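Local coordinates for oxidoreductase, short chain dehydrogenase/reductase family protein (Bifidobacterium adolescentis L2-32, PDB 6OW4) that acts as an NADH-dependent 20beta-hydroxysteroid dehydrogenase of the short-chain dehydrogenase/reductase family, interconverting the 20-keto and 20beta-hydroxyl groups of steroids, at residues 56-61 and 66-71; 183-188 and 282-287; 23-26 and 30-33; 165-170 and 221-226. One frame throughout, in Å; residues are numbered along the deposited sequence.

Interaction 1: residues 56-61 and 66-71; sequences NAAAAL and ADVALV
L61 and A66 bring together the flat groups of this contact, which are peptide units rather than rings: the N-H of A66 reaches back to L61 O at 3.1 Å, a weak bond bent to 132° at the hydrogen. The methyl of A66 crowds the same oxygen. No ring takes part; the rest is small aliphatic groups packing on each other and on the helix backbone. A58 sends its CB straight at the strand, between two side chains: V68 CG1 touches it at 3.7 Å, and L70 CD2 presses closer, 3.4 Å from A58 CB, tighter than usual for two carbons. V68 straddles the helix surface. Its CG1, anti to the backbone N (chi1 -164°), goes to A58, while CG2 settles 3.7 Å from A58 O and 4.1 Å from L61 CB. With a methyl as the helix's central contact, backbone and strand can come close; the short axes pass 8.3 Å apart, nearly antiparallel at 157°.

All the touching residues are buried. Helix 52-63 and strand 66-72 are the second and third elements of the beta-alpha-beta unit that starts with strand 42-47, as expected at the start of a Rossmann fold. V46 of that first strand touches both A58 and V68, helix 77-91 packs on L70 through L80, L83 and A84, and helix 262-273 lies against L61 through V269 and A273.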
loop_
_atom_site.group_PDB
_atom_site.type_symbol
_atom_site.label_atom_id
_atom_site.label_comp_id
_atom_site.label_asym_id
_atom_site.label_seq_id
_atom_site.Cartn_x
_atom_site.Cartn_y
_atom_site.Cartn_z
ATOM N N ASN F 56 27.953 8.404 6.446
ATOM C CA ASN F 56 27.749 9.194 5.200
ATOM C C ASN F 56 26.555 10.142 5.375
ATOM O O ASN F 56 26.645 11.291 4.900
ATOM C CB ASN F 56 27.578 8.301 3.966
ATOM C CG ASN F 56 28.885 7.718 3.470
ATOM O OD1 ASN F 56 29.338 8.046 2.377
ATOM N ND2 ASN F 56 29.496 6.851 4.260
ATOM N N ALA F 57 25.478 9.680 6.019
ATOM C CA ALA F 57 24.290 10.497 6.367
ATOM C C ALA F 57 24.724 11.644 7.285
ATOM O O ALA F 57 24.440 12.807 6.954
ATOM C CB ALA F 57 23.233 9.643 7.023
ATOM N N ALA F 58 25.403 11.310 8.387
ATOM C CA ALA F 58 25.956 12.263 9.378
ATOM C C ALA F 58 26.852 13.289 8.673
ATOM O O ALA F 58 26.718 14.494 8.970
ATOM C CB ALA F 58 26.714 11.513 10.444
ATOM N N ALA F 59 27.724 12.822 7.770
ATOM C CA ALA F 59 28.686 13.649 7.000
ATOM C C ALA F 59 27.931 14.656 6.122
ATOM O O ALA F 59 28.374 15.820 6.044
ATOM C CB ALA F 59 29.586 12.766 6.172
ATOM N N ALA F 60 26.840 14.220 5.483
ATOM C CA ALA F 60 25.975 15.054 4.615
ATOM C C ALA F 60 25.271 16.123 5.458
ATOM O O ALA F 60 25.185 17.278 4.997
ATOM C CB ALA F 60 24.979 14.187 3.881
ATOM N N LEU F 61 24.789 15.747 6.647
ATOM C CA LEU F 61 24.104 16.661 7.601
ATOM C C LEU F 61 25.101 17.698 8.134
ATOM O O LEU F 61 24.690 18.858 8.324
ATOM C CB LEU F 61 23.490 15.834 8.734
ATOM C CG LEU F 61 22.321 14.941 8.320
ATOM C CD1 LEU F 61 22.133 13.797 9.304
ATOM C CD2 LEU F 61 21.039 15.749 8.179
ATOM N N ALA F 66 25.172 21.197 10.234
ATOM C CA ALA F 66 24.464 20.696 11.436
ATOM C C ALA F 66 25.456 20.048 12.408
ATOM O O ALA F 66 26.377 19.352 11.940
ATOM C CB ALA F 66 23.396 19.710 11.034
ATOM N N ASP F 67 25.258 20.265 13.712
ATOM C CA ASP F 67 25.967 19.531 14.795
ATOM C C ASP F 67 25.407 18.106 14.841
ATOM O O ASP F 67 24.173 17.965 14.966
ATOM C CB ASP F 67 25.824 20.244 16.143
ATOM C CG ASP F 67 26.363 21.665 16.154
ATOM O OD1 ASP F 67 27.183 21.991 15.271
ATOM O OD2 ASP F 67 25.957 22.437 17.047
ATOM N N VAL F 68 26.275 17.095 14.725
ATOM C CA VAL F 68 25.883 15.657 14.629
ATOM C C VAL F 68 26.638 14.857 15.699
ATOM O O VAL F 68 27.882 14.837 15.659
ATOM C CB VAL F 68 26.144 15.088 13.219
ATOM C CG1 VAL F 68 25.407 13.774 13.004
ATOM C CG2 VAL F 68 25.785 16.082 12.125
ATOM N N ALA F 69 25.903 14.224 16.618
ATOM C CA ALA F 69 26.426 13.210 17.560
ATOM C C ALA F 69 26.437 11.853 16.848
ATOM O O ALA F 69 25.354 11.406 16.429
ATOM C CB ALA F 69 25.587 13.174 18.812
ATOM N N LEU F 70 27.618 11.248 16.693
ATOM C CA LEU F 70 27.807 9.931 16.028
ATOM C C LEU F 70 27.628 8.828 17.078
ATOM O O LEU F 70 28.516 8.678 17.938
ATOM C CB LEU F 70 29.195 9.876 15.380
ATOM C CG LEU F 70 29.545 11.038 14.451
ATOM C CD1 LEU F 70 30.907 10.823 13.810
ATOM C CD2 LEU F 70 28.481 11.233 13.380
ATOM N N VAL F 71 26.508 8.104 17.008
ATOM C CA VAL F 71 26.086 7.093 18.021
ATOM C C VAL F 71 26.257 5.691 17.426
ATOM O O VAL F 71 25.742 5.448 16.319
ATOM C CB VAL F 71 24.639 7.345 18.487
ATOM C CG1 VAL F 71 24.189 6.325 19.524
ATOM C CG2 VAL F 71 24.457 8.762 19.014
#

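Interaction 2: residues 183-188 and 282-287; sequences SGHNAN and GTDIRV
The last strand of the Rossmann sheet, 284-287, meets the loop that follows strand 174-179, and the join is a flat stack of H185 on R286. The guanidinium lies over one face of the imidazole, centres 3.8 Å apart and planes only 20° from parallel. R286 CZ sits above the middle of the ring, NH2 comes down at 3.6 Å from H185 CD2, and NE lies equally near CE1. R286 gets there because its chain runs extended from CG to NE, so the whole arm is laid out toward the loop, while the imidazole arrives from the opposite direction.

D284 approaches the ring differently, at its edge. OD2 stands 3.2 Å from H185 CE1, near the ring plane, with the carboxylate turned 45° to the imidazole. The other oxygen, OD1, is held by the hydroxyls of T227 and S229 on the neighbouring strand, which fixes the rotation of the carboxylate. The negative charge beside the imidazole would probably favour a positive ring, the guanidinium above it the reverse. An alanine here would remove the imidazole, and the guanidinium of R286 is likely to lose the flat surface it rests on and be freer to swing.

The loop is also held from outside, as H185 O accepts a bond from R212 of the third subunit. I285 packs on I285 of the second subunit, and R286 on its T283, placing the outermost strand at a subunit interface, as in many tetrameric short-chain dehydrogenases.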
loop_
_atom_site.group_PDB
_atom_site.type_symbol
_atom_site.label_atom_id
_atom_site.label_comp_id
_atom_site.label_asym_id
_atom_site.label_seq_id
_atom_site.Cartn_x
_atom_site.Cartn_y
_atom_site.Cartn_z
ATOM N N SER F 183 12.642 -5.279 2.785
ATOM C CA SER F 183 12.313 -6.482 3.597
ATOM C C SER F 183 11.041 -6.216 4.414
ATOM O O SER F 183 10.295 -7.181 4.672
ATOM C CB SER F 183 13.467 -6.871 4.480
ATOM O OG SER F 183 14.663 -6.987 3.724
ATOM N N GLY F 184 10.822 -4.952 4.802
ATOM C CA GLY F 184 9.612 -4.464 5.494
ATOM C C GLY F 184 8.401 -4.384 4.575
ATOM O O GLY F 184 7.278 -4.325 5.103
ATOM N N HIS F 185 8.616 -4.361 3.254
ATOM C CA HIS F 185 7.558 -4.325 2.206
ATOM C C HIS F 185 7.394 -5.699 1.549
ATOM O O HIS F 185 6.238 -6.128 1.359
ATOM C CB HIS F 185 7.899 -3.289 1.131
ATOM C CG HIS F 185 7.891 -1.879 1.613
ATOM N ND1 HIS F 185 9.031 -1.102 1.633
ATOM C CD2 HIS F 185 6.891 -1.102 2.078
ATOM C CE1 HIS F 185 8.735 0.094 2.090
ATOM N NE2 HIS F 185 7.428 0.121 2.369
ATOM N N ASN F 186 8.516 -6.331 1.191
ATOM C CA ASN F 186 8.596 -7.548 0.341
ATOM C C ASN F 186 9.630 -8.514 0.925
ATOM O O ASN F 186 10.655 -8.037 1.440
ATOM C CB ASN F 186 8.998 -7.195 -1.094
ATOM C CG ASN F 186 7.970 -6.347 -1.809
ATOM O OD1 ASN F 186 8.117 -5.130 -1.895
ATOM N ND2 ASN F 186 6.925 -6.978 -2.320
ATOM N N ALA F 187 9.379 -9.821 0.828
ATOM C CA ALA F 187 10.402 -10.868 1.047
ATOM C C ALA F 187 11.413 -10.778 -0.101
ATOM O O ALA F 187 11.004 -10.990 -1.263
ATOM C CB ALA F 187 9.764 -12.233 1.128
ATOM N N ASN F 188 12.667 -10.430 0.210
ATOM C CA ASN F 188 13.743 -10.202 -0.791
ATOM C C ASN F 188 13.878 -11.455 -1.663
ATOM O O ASN F 188 14.102 -12.545 -1.104
ATOM C CB ASN F 188 15.079 -9.833 -0.140
ATOM C CG ASN F 188 15.014 -8.578 0.706
ATOM O OD1 ASN F 188 13.932 -8.107 1.050
ATOM N ND2 ASN F 188 16.170 -8.035 1.052
ATOM N N GLY F 282 4.928 11.048 8.150
ATOM C CA GLY F 282 4.160 9.793 8.249
ATOM C C GLY F 282 4.139 9.020 6.941
ATOM O O GLY F 282 3.180 8.253 6.731
ATOM N N THR F 283 5.161 9.198 6.098
ATOM C CA THR F 283 5.314 8.477 4.806
ATOM C C THR F 283 6.707 7.842 4.722
ATOM O O THR F 283 7.526 8.062 5.634
ATOM C CB THR F 283 5.030 9.398 3.611
ATOM O OG1 THR F 283 4.943 8.567 2.455
ATOM C CG2 THR F 283 6.082 10.466 3.403
ATOM N N ASP F 284 6.939 7.077 3.654
ATOM C CA ASP F 284 8.199 6.340 3.385
ATOM C C ASP F 284 8.769 6.810 2.045
ATOM O O ASP F 284 7.975 7.057 1.121
ATOM C CB ASP F 284 7.949 4.832 3.354
ATOM C CG ASP F 284 9.198 4.020 3.059
ATOM O OD1 ASP F 284 10.184 4.167 3.811
ATOM O OD2 ASP F 284 9.178 3.257 2.071
ATOM N N ILE F 285 10.094 6.917 1.949
ATOM C CA ILE F 285 10.818 7.164 0.668
ATOM C C ILE F 285 11.692 5.938 0.386
ATOM O O ILE F 285 12.680 5.727 1.120
ATOM C CB ILE F 285 11.615 8.484 0.721
ATOM C CG1 ILE F 285 10.715 9.651 1.140
ATOM C CG2 ILE F 285 12.311 8.744 -0.608
ATOM C CD1 ILE F 285 11.346 11.022 1.014
ATOM N N ARG F 286 11.311 5.146 -0.620
ATOM C CA ARG F 286 12.078 3.966 -1.092
ATOM C C ARG F 286 13.236 4.460 -1.966
ATOM O O ARG F 286 12.987 5.284 -2.866
ATOM C CB ARG F 286 11.170 2.998 -1.855
ATOM C CG ARG F 286 9.988 2.499 -1.036
ATOM C CD ARG F 286 9.169 1.432 -1.736
ATOM N NE ARG F 286 7.824 1.352 -1.179
ATOM C CZ ARG F 286 6.927 0.415 -1.475
ATOM N NH1 ARG F 286 7.223 -0.549 -2.330
ATOM N NH2 ARG F 286 5.732 0.441 -0.911
ATOM N N VAL F 287 14.450 3.980 -1.688
ATOM C CA VAL F 287 15.691 4.297 -2.453
ATOM C C VAL F 287 16.313 2.963 -2.882
ATOM O O VAL F 287 17.289 2.532 -2.242
ATOM C CB VAL F 287 16.653 5.161 -1.612
ATOM C CG1 VAL F 287 17.807 5.698 -2.442
ATOM C CG2 VAL F 287 15.922 6.305 -0.923
#

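Interaction 3: residues 23-26 and 30-33; sequences LDKW and NYSI
Y31 has CG opposite its backbone N (chi1 172°), and this torsion brings the ring under K25 CB. That carbon comes down almost plumb on the phenol, 3.6 Å from the centroid and 6° off the ring normal, a CH-pi contact over one face. The lysine chain is extended beyond CG, which takes CD past Y31 CE1 at 4.0 Å and carries the amine on to a salt bridge with D263 of the second subunit. The carbonyl of K25 is close as well: O lies 3.1 Å from Y31 CD2 and 3.4 Å from Y31 CB. The next peptide nitrogen, W26 N, is 3.8 Å from Y31 CD2 and oblique to the ring.

W26 turns its own side chain away from Y31, and the indole folds back along the chain to D24. NE1 gives a hydrogen bond to D24 OD1 at 3.0 Å, 150° at the hydrogen, meeting the oxygen on its anti side and somewhat out of both planes. That same oxygen takes N56 of the second subunit and a salt bridge from its R55, so the indole bond helps fix an acceptor that works across the interface. L23 O adds a bond from N262, and I33 N one to Q63, both of the second subunit.

Residues 23-33 have no regular helix or strand. They belong to an N-terminal arm that leaves the Rossmann body and lies along a partner, an arm exchange between subunits.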
loop_
_atom_site.group_PDB
_atom_site.type_symbol
_atom_site.label_atom_id
_atom_site.label_comp_id
_atom_site.label_asym_id
_atom_site.label_seq_id
_atom_site.Cartn_x
_atom_site.Cartn_y
_atom_site.Cartn_z
ATOM N N LEU F 23 1.776 32.264 -2.234
ATOM C CA LEU F 23 1.688 31.470 -3.493
ATOM C C LEU F 23 3.038 31.434 -4.217
ATOM O O LEU F 23 3.303 30.420 -4.893
ATOM C CB LEU F 23 0.611 32.084 -4.397
ATOM C CG LEU F 23 -0.781 31.458 -4.308
ATOM C CD1 LEU F 23 -1.196 31.208 -2.867
ATOM C CD2 LEU F 23 -1.805 32.338 -5.010
ATOM N N ASP F 24 3.845 32.496 -4.109
ATOM C CA ASP F 24 5.046 32.707 -4.963
ATOM C C ASP F 24 6.155 33.392 -4.156
ATOM O O ASP F 24 6.327 34.618 -4.296
ATOM C CB ASP F 24 4.666 33.500 -6.216
ATOM C CG ASP F 24 3.522 32.879 -7.000
ATOM O OD1 ASP F 24 3.755 31.859 -7.678
ATOM O OD2 ASP F 24 2.399 33.410 -6.910
ATOM N N LYS F 25 6.896 32.610 -3.367
ATOM C CA LYS F 25 8.078 33.071 -2.587
ATOM C C LYS F 25 9.255 33.333 -3.537
ATOM O O LYS F 25 10.142 34.122 -3.161
ATOM C CB LYS F 25 8.465 32.034 -1.527
ATOM C CG LYS F 25 7.402 31.756 -0.473
ATOM C CD LYS F 25 7.867 30.826 0.628
ATOM C CE LYS F 25 6.743 30.386 1.541
ATOM N NZ LYS F 25 7.215 29.438 2.576
ATOM N N TRP F 26 9.260 32.693 -4.713
ATOM C CA TRP F 26 10.325 32.816 -5.747
ATOM C C TRP F 26 10.413 34.258 -6.261
ATOM O O TRP F 26 11.464 34.609 -6.835
ATOM C CB TRP F 26 10.101 31.824 -6.898
ATOM C CG TRP F 26 8.847 32.048 -7.689
ATOM C CD1 TRP F 26 7.621 31.498 -7.451
ATOM C CD2 TRP F 26 8.696 32.864 -8.864
ATOM N NE1 TRP F 26 6.718 31.922 -8.387
ATOM C CE2 TRP F 26 7.347 32.760 -9.268
ATOM C CE3 TRP F 26 9.561 33.671 -9.612
ATOM C CZ2 TRP F 26 6.848 33.434 -10.382
ATOM C CZ3 TRP F 26 9.067 34.337 -10.713
ATOM C CH2 TRP F 26 7.729 34.219 -11.091
ATOM N N ASN F 30 15.532 37.911 -1.910
ATOM C CA ASN F 30 16.233 37.394 -0.704
ATOM C C ASN F 30 15.958 35.895 -0.535
ATOM O O ASN F 30 16.813 35.210 0.061
ATOM C CB ASN F 30 15.828 38.163 0.556
ATOM C CG ASN F 30 16.188 39.632 0.490
ATOM O OD1 ASN F 30 17.270 39.994 0.032
ATOM N ND2 ASN F 30 15.285 40.486 0.944
ATOM N N TYR F 31 14.814 35.410 -1.029
ATOM C CA TYR F 31 14.388 33.988 -0.931
ATOM C C TYR F 31 15.143 33.145 -1.963
ATOM O O TYR F 31 15.384 33.631 -3.084
ATOM C CB TYR F 31 12.877 33.849 -1.131
ATOM C CG TYR F 31 12.394 32.425 -1.232
ATOM C CD1 TYR F 31 12.174 31.659 -0.098
ATOM C CD2 TYR F 31 12.172 31.834 -2.466
ATOM C CE1 TYR F 31 11.738 30.347 -0.185
ATOM C CE2 TYR F 31 11.734 30.523 -2.572
ATOM C CZ TYR F 31 11.515 29.777 -1.427
ATOM O OH TYR F 31 11.082 28.489 -1.528
ATOM N N SER F 32 15.499 31.914 -1.584
ATOM C CA SER F 32 16.050 30.864 -2.479
ATOM C C SER F 32 15.541 29.488 -2.038
ATOM O O SER F 32 15.526 29.222 -0.821
ATOM C CB SER F 32 17.552 30.900 -2.519
ATOM O OG SER F 32 18.056 29.884 -3.375
ATOM N N ILE F 33 15.151 28.651 -3.003
ATOM C CA ILE F 33 14.646 27.264 -2.778
ATOM C C ILE F 33 15.793 26.384 -2.262
ATOM O O ILE F 33 15.498 25.380 -1.586
ATOM C CB ILE F 33 14.007 26.703 -4.068
ATOM C CG1 ILE F 33 13.127 25.480 -3.790
ATOM C CG2 ILE F 33 15.061 26.413 -5.128
ATOM C CD1 ILE F 33 11.806 25.803 -3.128
#

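Interaction 4: residues 165-170 and 221-226; sequences EIMREH and DGIRSN
M167 and I223 make the closest apolar touch between helix and strand: the sulfur sits 3.6 Å from I223 CD1 and a little farther from CG1, with M167 CB also 3.7 Å from I223 CD1. The two side chains pass at a slant, and the isoleucine terminal methyl fits beside the root and the sulfur of the methionine. I223 puts CG1 beside its backbone N (chi1 -60°), which sends CD1 toward the helix. The next residue, R168, meets the 221-226 segment with its hydrocarbon part: CD lies 3.5 Å from D221 OD2, and CG 4.1 Å from I223 CD1. The charges do not meet here, since R168 NE stays 4.6 Å from D221 OD2, and the planes of the two groups are turned 44° apart, though the acidic group would still favour the cation at that range.

This is the long helix 142-170 of the Rossmann fold, its last turns lying against the start of strand 223-230, next to strand 174-179 in the parallel sheet. L176 of that neighbour touches M167 and I223 alike, and R224 pairs through its backbone with G174 and L176.

The bend of R168 at chi3 (-71°) carries its guanidinium back along its own helix, where NE bonds to H164 O, while NH2 forms a salt bridge with D139 of the third subunit. An alanine in its place would probably leave that aspartate without its cationic partner and D221 without the methylenes at its side. Farther out, H170 ND1 is hydrogen-bonded to T121 OG1, and E169 makes a salt bridge with K112 of helix 105-119.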
loop_
_atom_site.group_PDB
_atom_site.type_symbol
_atom_site.label_atom_id
_atom_site.label_comp_id
_atom_site.label_asym_id
_atom_site.label_seq_id
_atom_site.Cartn_x
_atom_site.Cartn_y
_atom_site.Cartn_z
ATOM N N GLU F 165 11.301 13.205 22.906
ATOM C CA GLU F 165 11.238 13.602 24.340
ATOM C C GLU F 165 11.986 14.929 24.525
ATOM O O GLU F 165 11.393 15.862 25.101
ATOM C CB GLU F 165 11.822 12.513 25.244
ATOM C CG GLU F 165 10.804 11.470 25.675
ATOM C CD GLU F 165 11.368 10.295 26.458
ATOM O OE1 GLU F 165 12.594 10.260 26.678
ATOM O OE2 GLU F 165 10.576 9.414 26.848
ATOM N N ILE F 166 13.234 15.001 24.051
ATOM C CA ILE F 166 14.114 16.206 24.130
ATOM C C ILE F 166 13.405 17.387 23.455
ATOM O O ILE F 166 13.382 18.480 24.053
ATOM C CB ILE F 166 15.495 15.929 23.498
ATOM C CG1 ILE F 166 16.328 14.973 24.356
ATOM C CG2 ILE F 166 16.245 17.228 23.228
ATOM C CD1 ILE F 166 17.433 14.263 23.602
ATOM N N MET F 167 12.856 17.161 22.256
ATOM C CA MET F 167 12.224 18.198 21.397
ATOM C C MET F 167 11.094 18.892 22.163
ATOM O O MET F 167 11.110 20.136 22.237
ATOM C CB MET F 167 11.663 17.573 20.117
ATOM C CG MET F 167 12.738 17.176 19.127
ATOM S SD MET F 167 12.099 16.133 17.797
ATOM C CE MET F 167 13.618 15.721 16.939
ATOM N N ARG F 168 10.154 18.113 22.704
ATOM C CA ARG F 168 8.976 18.626 23.453
ATOM C C ARG F 168 9.446 19.287 24.754
ATOM O O ARG F 168 8.951 20.388 25.066
ATOM C CB ARG F 168 7.986 17.490 23.722
ATOM C CG ARG F 168 7.319 16.951 22.465
ATOM C CD ARG F 168 6.357 15.829 22.790
ATOM N NE ARG F 168 7.056 14.622 23.204
ATOM C CZ ARG F 168 6.489 13.584 23.810
ATOM N NH1 ARG F 168 5.195 13.594 24.089
ATOM N NH2 ARG F 168 7.222 12.535 24.140
ATOM N N GLU F 169 10.378 18.645 25.466
ATOM C CA GLU F 169 10.969 19.148 26.737
ATOM C C GLU F 169 11.676 20.486 26.490
ATOM O O GLU F 169 11.650 21.334 27.403
ATOM C CB GLU F 169 11.932 18.118 27.330
ATOM C CG GLU F 169 11.224 16.961 28.013
ATOM C CD GLU F 169 12.102 15.762 28.328
ATOM O OE1 GLU F 169 13.339 15.903 28.265
ATOM O OE2 GLU F 169 11.547 14.687 28.631
ATOM N N HIS F 170 12.281 20.662 25.310
ATOM C CA HIS F 170 12.988 21.903 24.890
ATOM C C HIS F 170 12.006 22.874 24.222
ATOM O O HIS F 170 12.391 24.042 24.017
ATOM C CB HIS F 170 14.186 21.560 23.994
ATOM C CG HIS F 170 15.350 21.020 24.755
ATOM N ND1 HIS F 170 16.637 21.047 24.257
ATOM C CD2 HIS F 170 15.430 20.472 25.986
ATOM C CE1 HIS F 170 17.457 20.519 25.140
ATOM N NE2 HIS F 170 16.742 20.162 26.212
ATOM N N ASP F 221 3.228 19.100 17.873
ATOM C CA ASP F 221 4.486 19.480 18.569
ATOM C C ASP F 221 5.526 19.966 17.548
ATOM O O ASP F 221 6.659 20.284 17.974
ATOM C CB ASP F 221 5.013 18.309 19.405
ATOM C CG ASP F 221 4.016 17.779 20.426
ATOM O OD1 ASP F 221 3.425 18.607 21.152
ATOM O OD2 ASP F 221 3.831 16.543 20.484
ATOM N N GLY F 222 5.164 20.023 16.262
ATOM C CA GLY F 222 6.036 20.490 15.166
ATOM C C GLY F 222 7.098 19.465 14.799
ATOM O O GLY F 222 8.118 19.862 14.208
ATOM N N ILE F 223 6.862 18.190 15.119
ATOM C CA ILE F 223 7.807 17.063 14.862
ATOM C C ILE F 223 7.275 16.249 13.677
ATOM O O ILE F 223 6.112 15.809 13.739
ATOM C CB ILE F 223 8.001 16.208 16.134
ATOM C CG1 ILE F 223 8.560 17.047 17.289
ATOM C CG2 ILE F 223 8.872 14.989 15.850
ATOM C CD1 ILE F 223 8.560 16.351 18.629
ATOM N N ARG F 224 8.093 16.088 12.633
ATOM C CA ARG F 224 7.816 15.206 11.468
ATOM C C ARG F 224 8.533 13.872 11.690
ATOM O O ARG F 224 9.617 13.882 12.308
ATOM C CB ARG F 224 8.263 15.875 10.164
ATOM C CG ARG F 224 7.541 17.180 9.866
ATOM C CD ARG F 224 7.965 17.839 8.568
ATOM N NE ARG F 224 9.399 18.099 8.496
ATOM C CZ ARG F 224 10.286 17.382 7.807
ATOM N NH1 ARG F 224 9.911 16.324 7.104
ATOM N NH2 ARG F 224 11.561 17.733 7.821
ATOM N N SER F 225 7.935 12.774 11.223
ATOM C CA SER F 225 8.470 11.392 11.339
ATOM C C SER F 225 8.278 10.661 10.010
ATOM O O SER F 225 7.118 10.474 9.600
ATOM C CB SER F 225 7.814 10.642 12.470
ATOM O OG SER F 225 8.358 9.333 12.594
ATOM N N ASN F 226 9.380 10.269 9.371
ATOM C CA ASN F 226 9.377 9.575 8.057
ATOM C C ASN F 226 10.368 8.410 8.107
ATOM O O ASN F 226 11.231 8.398 9.005
ATOM C CB ASN F 226 9.702 10.537 6.913
ATOM C CG ASN F 226 8.647 11.607 6.736
ATOM O OD1 ASN F 226 7.535 11.319 6.294
ATOM N ND2 ASN F 226 8.985 12.841 7.076
#

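How the interactions relate
Three of the four contacts share one parallel sheet. Interactions 2 and 4 meet directly: their strands are neighbours, G282 N lies 2.7 Å from S225 O and T283 N 3.2 Å from N226 OD1, both probably hydrogen bonds. Interaction 1 sits across the chain's centre from interaction 2, with centres 23 Å apart. Both lie near the cofactor without touching it, the side chains of L70 and H185 each about 10 Å from the bound NAD. Interaction 3 stands apart, 27 to 33 Å between centres from the others, yet D24 in it bonds to N56 of the second subunit, a residue of the helix in interaction 1.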